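Local coordinates for acyl-coenzyme A oxidase 3 (PDB 5YS9), which oxidises acyl-CoA substrates of different chain lengths to (2E)-enoyl-CoA with FAD and molecular oxygen, releasing hydrogen peroxide in peroxisomal fatty acid beta-oxidation, at residues 56-61 and 105-110; 63-68 and 89-94. All coordinates share one frame; numbering follows the deposited sequence.

Contact 1 of 2, residues 56-61 and 105-110; sequences ERLMTE and LLRSQL
Leu58 and Arg107 meet across a buried helix-helix packing contact inside the alpha-helical N-terminal region of the acyl-CoA oxidase, where helix 49-63 crosses helix 101-111. The axes of the two segments approach to 9.7 Å at a signed angle of -52°. Leu58 contributes most of the apolar contact from its helix: its CB meets Leu110 CD1 at 3.5 Å, the two side chains crossing near a right angle, while its CD1 rests on Leu106 CB at 4.0 Å. The other Leu110 methyl, CD2, reaches Met59 CG at 3.9 Å. Beside this apolar patch Arg107 leaves its helix with CG anti to the backbone N (chi1 -168°) and bends at chi3, bringing the guanidinium across to Glu61. NH2 and NH1 both donate to the single oxygen Glu61 OE1, at 2.8 and 3.0 Å, with carboxylate and guanidinium planes only 22° apart. Leu58 CD2 sits over one face of the guanidinium, 3.5 Å from Arg107 NH2, toward its rim. Asp99 takes Arg107 NE, and a long salt bridge joins Arg57 to Glu61. Two acidic partners thus fix the guanidinium's rotation and probably offset its charge where it borders the leucines.

Contact 2 of 2, residues 63-68 and 89-94; sequences ERDPVL and IAALSG
Val67 and Ala91 mark the nearest backbone approach, their CA atoms 7.0 Å apart, where the 63-68 segment, mostly loop following helix 49-63, lies against the C-terminal part of helix 78-92. No hydrogen bond joins the two segments, so side chains alone make the contact, burying 176 Å² summed over both. Ala91 is its focus. Its CB points toward the loop and is met at 3.5 Å by Val67 CG1, the branch directed at the helix; the other methyl, CG2, is anti to the backbone N. Asp65 approaches the same methyl from another part of the loop, with OD2 at 4.0 Å from Ala91 CB, a van der Waals distance and no polar bond. The second oxygen of that carboxylate, OD1, accepts a weak hydrogen bond of 3.4 Å from Val67 N, bent to 136° at the hydrogen, which links Asp65 to the backbone two residues on.

Deeper in, Leu68 and Leu92 meet through one methyl each: Leu68 CD1 lies 3.8 Å from Leu92 CD2, and the side chains run oblique to one another. Both leucines also touch Leu62 of helix 49-63, and Leu92 continues onto Thr118 of helix 116-136, which places this end of the contact in the interior. On another flank of helix 78-92, Ile89, Ala90 and Ser93 pack on Phe684 of the second subunit. Since only carbon contacts and one van der Waals approach by a carboxylate oxygen cross between the segments, the contact probably rests on van der Waals packing and burial of apolar surface, not on directed polar bonds.

Overall arrangement
From the N terminus the chain runs along helix 49-63, which supplies the first side of contact 1, and directly into the loop segment 63-68, the first side of contact 2. Helix 78-92 then returns to that segment, so contact 2 closes the shorter loop, with 20 residues between its segments. Helix 101-111 next comes back to helix 49-63, and contact 1 closes a longer loop of 43 intervening residues that encloses the shorter one. The contact centres are 12 Å apart. Contact 1 joins helices 49-63 and 101-111, while contact 2 joins the loop that follows helix 49-63 to helix 78-92. Leu62, between the two first segments, also packs on Arg107 and Leu110 and so connects both contacts.

Contact 1 of 2, residues 56-61 and 105-110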
ATOM      1  N   GLU A  56      30.140   1.789  -7.073  1.00 45.83           N
ATOM      2  CA  GLU A  56      30.728   0.828  -6.180  1.00 47.56           C
ATOM      3  C   GLU A  56      31.482   1.529  -5.075  1.00 44.12           C
ATOM      4  O   GLU A  56      31.440   1.123  -3.937  1.00 39.42           O
ATOM      5  CB  GLU A  56      31.631  -0.112  -6.950  1.00 50.23           C
ATOM      6  CG  GLU A  56      30.894  -1.319  -7.474  1.00 56.57           C
ATOM      7  CD  GLU A  56      31.642  -2.042  -8.563  1.00 60.08           C
ATOM      8  OE1 GLU A  56      32.803  -1.692  -8.826  1.00 62.14           O
ATOM      9  OE2 GLU A  56      31.056  -2.962  -9.151  1.00 60.08           O
ATOM     10  N   ARG A  57      32.179   2.590  -5.437  1.00 44.78           N
ATOM     11  CA  ARG A  57      32.933   3.370  -4.492  1.00 43.63           C
ATOM     12  C   ARG A  57      32.033   4.011  -3.461  1.00 43.17           C
ATOM     13  O   ARG A  57      32.300   3.943  -2.278  1.00 39.07           O
ATOM     14  CB  ARG A  57      33.624   4.485  -5.260  1.00 49.79           C
ATOM     15  CG  ARG A  57      35.098   4.645  -4.988  1.00 58.59           C
ATOM     16  CD  ARG A  57      35.487   6.110  -4.869  1.00 62.60           C
ATOM     17  NE  ARG A  57      34.853   6.954  -5.876  1.00 62.85           N
ATOM     18  CZ  ARG A  57      34.291   8.130  -5.624  1.00 57.69           C
ATOM     19  NH1 ARG A  57      34.277   8.620  -4.398  1.00 47.29           N
ATOM     20  NH2 ARG A  57      33.742   8.813  -6.610  1.00 54.00           N
ATOM     21  N   LEU A  58      30.972   4.645  -3.933  1.00 40.32           N
ATOM     22  CA  LEU A  58      30.022   5.305  -3.066  1.00 39.61           C
ATOM     23  C   LEU A  58      29.292   4.355  -2.134  1.00 40.74           C
ATOM     24  O   LEU A  58      29.107   4.658  -0.974  1.00 37.23           O
ATOM     25  CB  LEU A  58      29.009   6.071  -3.902  1.00 39.22           C
ATOM     26  CG  LEU A  58      29.513   7.279  -4.678  1.00 36.74           C
ATOM     27  CD1 LEU A  58      28.408   7.856  -5.529  1.00 35.16           C
ATOM     28  CD2 LEU A  58      30.073   8.330  -3.752  1.00 34.54           C
ATOM     29  N   MET A  59      28.876   3.208  -2.647  1.00 40.35           N
ATOM     30  CA  MET A  59      28.138   2.246  -1.851  1.00 40.15           C
ATOM     31  C   MET A  59      28.978   1.707  -0.714  1.00 40.14           C
ATOM     32  O   MET A  59      28.520   1.592   0.400  1.00 37.41           O
ATOM     33  CB  MET A  59      27.653   1.095  -2.726  1.00 39.13           C
ATOM     34  CG  MET A  59      26.291   1.318  -3.352  1.00 41.46           C
ATOM     35  SD  MET A  59      25.904   0.196  -4.693  1.00 43.55           S
ATOM     36  CE  MET A  59      24.506  -0.640  -3.993  1.00 49.90           C
ATOM     37  N   THR A  60      30.224   1.388  -1.014  1.00 42.05           N
ATOM     38  CA  THR A  60      31.158   0.915  -0.006  1.00 40.55           C
ATOM     39  C   THR A  60      31.510   1.967   1.049  1.00 35.59           C
ATOM     40  O   THR A  60      31.715   1.638   2.191  1.00 40.64           O
ATOM     41  CB  THR A  60      32.348   0.083  -0.563  1.00 39.07           C
ATOM     42  OG1 THR A  60      33.581   0.563  -0.039  1.00 48.60           O
ATOM     43  CG2 THR A  60      32.407   0.111  -2.034  1.00 34.02           C
ATOM     44  N   GLU A  61      31.573   3.225   0.651  1.00 35.49           N
ATOM     45  CA  GLU A  61      31.789   4.320   1.582  1.00 36.18           C
ATOM     46  C   GLU A  61      30.653   4.477   2.574  1.00 36.75           C
ATOM     47  O   GLU A  61      30.864   4.788   3.725  1.00 39.00           O
ATOM     48  CB  GLU A  61      31.999   5.627   0.836  1.00 39.27           C
ATOM     49  CG  GLU A  61      33.438   5.899   0.469  1.00 42.25           C
ATOM     50  CD  GLU A  61      33.586   6.889  -0.655  1.00 41.25           C
ATOM     51  OE1 GLU A  61      32.611   7.563  -0.990  1.00 38.76           O
ATOM     52  OE2 GLU A  61      34.685   6.997  -1.197  1.00 46.36           O
ATOM     53  N   LEU A 105      24.840  13.898  -5.520  1.00 36.69           N
ATOM     54  CA  LEU A 105      23.473  13.451  -5.830  1.00 40.63           C
ATOM     55  C   LEU A 105      23.308  11.916  -5.677  1.00 39.68           C
ATOM     56  O   LEU A 105      22.333  11.442  -5.089  1.00 34.32           O
ATOM     57  CB  LEU A 105      23.066  13.883  -7.243  1.00 41.77           C
ATOM     58  CG  LEU A 105      21.637  13.491  -7.673  1.00 44.19           C
ATOM     59  CD1 LEU A 105      20.607  14.169  -6.764  1.00 48.60           C
ATOM     60  CD2 LEU A 105      21.365  13.825  -9.131  1.00 41.52           C
ATOM     61  N   LEU A 106      24.293  11.182  -6.187  1.00 39.01           N
ATOM     62  CA  LEU A 106      24.226   9.762  -6.321  1.00 41.33           C
ATOM     63  C   LEU A 106      24.517   9.120  -4.958  1.00 42.85           C
ATOM     64  O   LEU A 106      23.907   8.119  -4.619  1.00 41.77           O
ATOM     65  CB  LEU A 106      25.185   9.326  -7.409  1.00 44.73           C
ATOM     66  CG  LEU A 106      24.872   8.232  -8.425  1.00 54.19           C
ATOM     67  CD1 LEU A 106      23.460   8.245  -9.001  1.00 52.81           C
ATOM     68  CD2 LEU A 106      25.911   8.344  -9.553  1.00 55.75           C
ATOM     69  N   ARG A 107      25.366   9.743  -4.155  1.00 42.34           N
ATOM     70  CA  ARG A 107      25.549   9.315  -2.783  1.00 42.12           C
ATOM     71  C   ARG A 107      24.284   9.458  -1.943  1.00 43.23           C
ATOM     72  O   ARG A 107      23.951   8.570  -1.187  1.00 43.20           O
ATOM     73  CB  ARG A 107      26.675  10.087  -2.118  1.00 45.80           C
ATOM     74  CG  ARG A 107      27.111   9.489  -0.794  1.00 47.09           C
ATOM     75  CD  ARG A 107      27.935  10.451   0.032  1.00 45.15           C
ATOM     76  NE  ARG A 107      29.245  10.685  -0.542  1.00 49.60           N
ATOM     77  CZ  ARG A 107      30.232   9.816  -0.503  1.00 49.75           C
ATOM     78  NH1 ARG A 107      30.061   8.653   0.084  1.00 56.73           N
ATOM     79  NH2 ARG A 107      31.385  10.104  -1.056  1.00 51.11           N
ATOM     80  N   SER A 108      23.579  10.572  -2.081  1.00 39.61           N
ATOM     81  CA  SER A 108      22.335  10.737  -1.373  1.00 41.55           C
ATOM     82  C   SER A 108      21.199   9.799  -1.890  1.00 39.84           C
ATOM     83  O   SER A 108      20.321   9.446  -1.133  1.00 44.05           O
ATOM     84  CB  SER A 108      21.943  12.216  -1.264  1.00 44.02           C
ATOM     85  OG  SER A 108      21.248  12.639  -2.391  1.00 53.03           O
ATOM     86  N   GLN A 109      21.257   9.332  -3.122  1.00 36.65           N
ATOM     87  CA  GLN A 109      20.225   8.426  -3.658  1.00 35.01           C
ATOM     88  C   GLN A 109      20.499   6.958  -3.257  1.00 33.85           C
ATOM     89  O   GLN A 109      19.600   6.178  -2.920  1.00 31.22           O
ATOM     90  CB  GLN A 109      20.210   8.481  -5.189  1.00 34.01           C
ATOM     91  CG  GLN A 109      19.572   9.675  -5.877  1.00 36.26           C
ATOM     92  CD  GLN A 109      19.645   9.531  -7.416  1.00 39.65           C
ATOM     93  OE1 GLN A 109      20.750   9.413  -8.002  1.00 40.92           O
ATOM     94  NE2 GLN A 109      18.488   9.517  -8.065  1.00 33.65           N
ATOM     95  N   LEU A 110      21.754   6.575  -3.359  1.00 34.13           N
ATOM     96  CA  LEU A 110      22.200   5.292  -2.849  1.00 36.57           C
ATOM     97  C   LEU A 110      21.849   5.107  -1.347  1.00 35.59           C
ATOM     98  O   LEU A 110      21.428   4.034  -0.945  1.00 32.00           O
ATOM     99  CB  LEU A 110      23.705   5.115  -3.073  1.00 35.59           C
ATOM    100  CG  LEU A 110      24.147   5.036  -4.550  1.00 36.62           C
ATOM    101  CD1 LEU A 110      25.638   5.277  -4.625  1.00 35.56           C
ATOM    102  CD2 LEU A 110      23.765   3.697  -5.168  1.00 38.76           C
TER

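Contact 2 of 2, residues 63-68 and 89-94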
ATOM      1  N   GLU A  63      28.271   2.033   3.416  1.00 40.86           N
ATOM      2  CA  GLU A  63      28.042   0.834   4.192  1.00 41.60           C
ATOM      3  C   GLU A  63      29.044   0.625   5.308  1.00 39.14           C
ATOM      4  O   GLU A  63      28.730   0.092   6.349  1.00 40.02           O
ATOM      5  CB  GLU A  63      27.876  -0.371   3.290  1.00 44.38           C
ATOM      6  CG  GLU A  63      29.142  -1.078   2.922  1.00 51.77           C
ATOM      7  CD  GLU A  63      28.879  -2.187   1.952  1.00 52.64           C
ATOM      8  OE1 GLU A  63      29.073  -3.349   2.331  1.00 58.19           O
ATOM      9  OE2 GLU A  63      28.463  -1.907   0.825  1.00 65.51           O
ATOM     10  N   ARG A  64      30.273   1.012   5.029  1.00 36.30           N
ATOM     11  CA  ARG A  64      31.363   0.909   5.964  1.00 33.25           C
ATOM     12  C   ARG A  64      31.269   1.895   7.109  1.00 32.64           C
ATOM     13  O   ARG A  64      31.889   1.703   8.129  1.00 33.40           O
ATOM     14  CB  ARG A  64      32.691   1.033   5.238  1.00 32.88           C
ATOM     15  CG  ARG A  64      33.109  -0.227   4.513  1.00 33.30           C
ATOM     16  CD  ARG A  64      34.470  -0.053   3.892  1.00 31.83           C
ATOM     17  NE  ARG A  64      34.993  -1.273   3.314  1.00 31.23           N
ATOM     18  CZ  ARG A  64      36.168  -1.357   2.718  1.00 28.75           C
ATOM     19  NH1 ARG A  64      36.926  -0.292   2.629  1.00 30.17           N
ATOM     20  NH2 ARG A  64      36.579  -2.499   2.211  1.00 29.19           N
ATOM     21  N   ASP A  65      30.515   2.967   6.923  1.00 33.92           N
ATOM     22  CA  ASP A  65      30.457   4.015   7.918  1.00 35.43           C
ATOM     23  C   ASP A  65      29.687   3.576   9.155  1.00 35.17           C
ATOM     24  O   ASP A  65      28.514   3.260   9.095  1.00 37.22           O
ATOM     25  CB  ASP A  65      29.797   5.231   7.306  1.00 37.89           C
ATOM     26  CG  ASP A  65      30.137   6.493   8.015  1.00 40.81           C
ATOM     27  OD1 ASP A  65      30.224   6.478   9.242  1.00 47.80           O
ATOM     28  OD2 ASP A  65      30.318   7.509   7.346  1.00 41.98           O
ATOM     29  N   PRO A  66      30.352   3.542  10.298  1.00 38.20           N
ATOM     30  CA  PRO A  66      29.742   3.007  11.510  1.00 36.31           C
ATOM     31  C   PRO A  66      28.530   3.790  11.991  1.00 35.00           C
ATOM     32  O   PRO A  66      27.574   3.192  12.436  1.00 39.01           O
ATOM     33  CB  PRO A  66      30.877   3.079  12.528  1.00 38.44           C
ATOM     34  CG  PRO A  66      32.102   3.084  11.711  1.00 41.08           C
ATOM     35  CD  PRO A  66      31.747   3.922  10.537  1.00 39.34           C
ATOM     36  N   VAL A  67      28.573   5.106  11.916  1.00 35.67           N
ATOM     37  CA  VAL A  67      27.448   5.917  12.324  1.00 35.90           C
ATOM     38  C   VAL A  67      26.225   5.709  11.429  1.00 33.57           C
ATOM     39  O   VAL A  67      25.110   5.750  11.890  1.00 34.60           O
ATOM     40  CB  VAL A  67      27.848   7.386  12.588  1.00 40.15           C
ATOM     41  CG1 VAL A  67      29.027   7.791  11.747  1.00 38.45           C
ATOM     42  CG2 VAL A  67      26.682   8.336  12.447  1.00 39.39           C
ATOM     43  N   LEU A  68      26.452   5.495  10.148  1.00 34.52           N
ATOM     44  CA  LEU A  68      25.392   5.198   9.188  1.00 32.92           C
ATOM     45  C   LEU A  68      24.628   3.875   9.316  1.00 32.92           C
ATOM     46  O   LEU A  68      23.543   3.762   8.800  1.00 39.37           O
ATOM     47  CB  LEU A  68      25.888   5.371   7.760  1.00 34.52           C
ATOM     48  CG  LEU A  68      26.446   6.746   7.430  1.00 33.76           C
ATOM     49  CD1 LEU A  68      26.678   6.883   5.942  1.00 34.94           C
ATOM     50  CD2 LEU A  68      25.554   7.847   7.947  1.00 32.55           C
ATOM     51  N   ILE A  89      24.045  13.056   9.661  1.00 31.99           N
ATOM     52  CA  ILE A  89      24.344  14.235   8.869  1.00 31.88           C
ATOM     53  C   ILE A  89      25.784  14.725   9.076  1.00 34.84           C
ATOM     54  O   ILE A  89      26.448  15.126   8.138  1.00 35.70           O
ATOM     55  CB  ILE A  89      23.286  15.342   9.108  1.00 32.53           C
ATOM     56  CG1 ILE A  89      22.011  15.017   8.340  1.00 34.13           C
ATOM     57  CG2 ILE A  89      23.772  16.706   8.667  1.00 31.93           C
ATOM     58  CD1 ILE A  89      20.767  15.650   8.898  1.00 33.86           C
ATOM     59  N   ALA A  90      26.247  14.682  10.312  1.00 32.56           N
ATOM     60  CA  ALA A  90      27.602  15.085  10.662  1.00 32.08           C
ATOM     61  C   ALA A  90      28.641  14.201   9.960  1.00 35.00           C
ATOM     62  O   ALA A  90      29.631  14.724   9.428  1.00 37.49           O
ATOM     63  CB  ALA A  90      27.784  15.052  12.164  1.00 27.79           C
ATOM     64  N   ALA A  91      28.404  12.881   9.959  1.00 33.15           N
ATOM     65  CA  ALA A  91      29.219  11.930   9.194  1.00 30.57           C
ATOM     66  C   ALA A  91      29.168  12.207   7.707  1.00 32.41           C
ATOM     67  O   ALA A  91      30.198  12.368   7.116  1.00 36.18           O
ATOM     68  CB  ALA A  91      28.809  10.495   9.468  1.00 28.78           C
ATOM     69  N   LEU A  92      27.995  12.288   7.087  1.00 35.53           N
ATOM     70  CA  LEU A  92      27.922  12.546   5.616  1.00 35.82           C
ATOM     71  C   LEU A  92      28.628  13.838   5.226  1.00 37.29           C
ATOM     72  O   LEU A  92      29.195  13.960   4.123  1.00 42.04           O
ATOM     73  CB  LEU A  92      26.466  12.630   5.159  1.00 38.11           C
ATOM     74  CG  LEU A  92      25.702  11.288   5.213  1.00 41.19           C
ATOM     75  CD1 LEU A  92      24.191  11.430   5.007  1.00 39.11           C
ATOM     76  CD2 LEU A  92      26.289  10.292   4.231  1.00 37.65           C
ATOM     77  N   SER A  93      28.565  14.801   6.145  1.00 36.27           N
ATOM     78  CA  SER A  93      29.188  16.097   5.997  1.00 38.83           C
ATOM     79  C   SER A  93      30.676  16.092   5.676  1.00 38.90           C
ATOM     80  O   SER A  93      31.164  17.025   5.054  1.00 39.97           O
ATOM     81  CB  SER A  93      28.880  16.990   7.192  1.00 39.15           C
ATOM     82  OG  SER A  93      30.032  17.420   7.819  1.00 44.18           O
ATOM     83  N   GLY A  94      31.377  15.035   6.057  1.00 37.04           N
ATOM     84  CA  GLY A  94      32.762  14.824   5.639  1.00 38.98           C
ATOM     85  C   GLY A  94      33.008  14.724   4.135  1.00 40.81           C
ATOM     86  O   GLY A  94      34.102  14.996   3.679  1.00 39.83           O
TER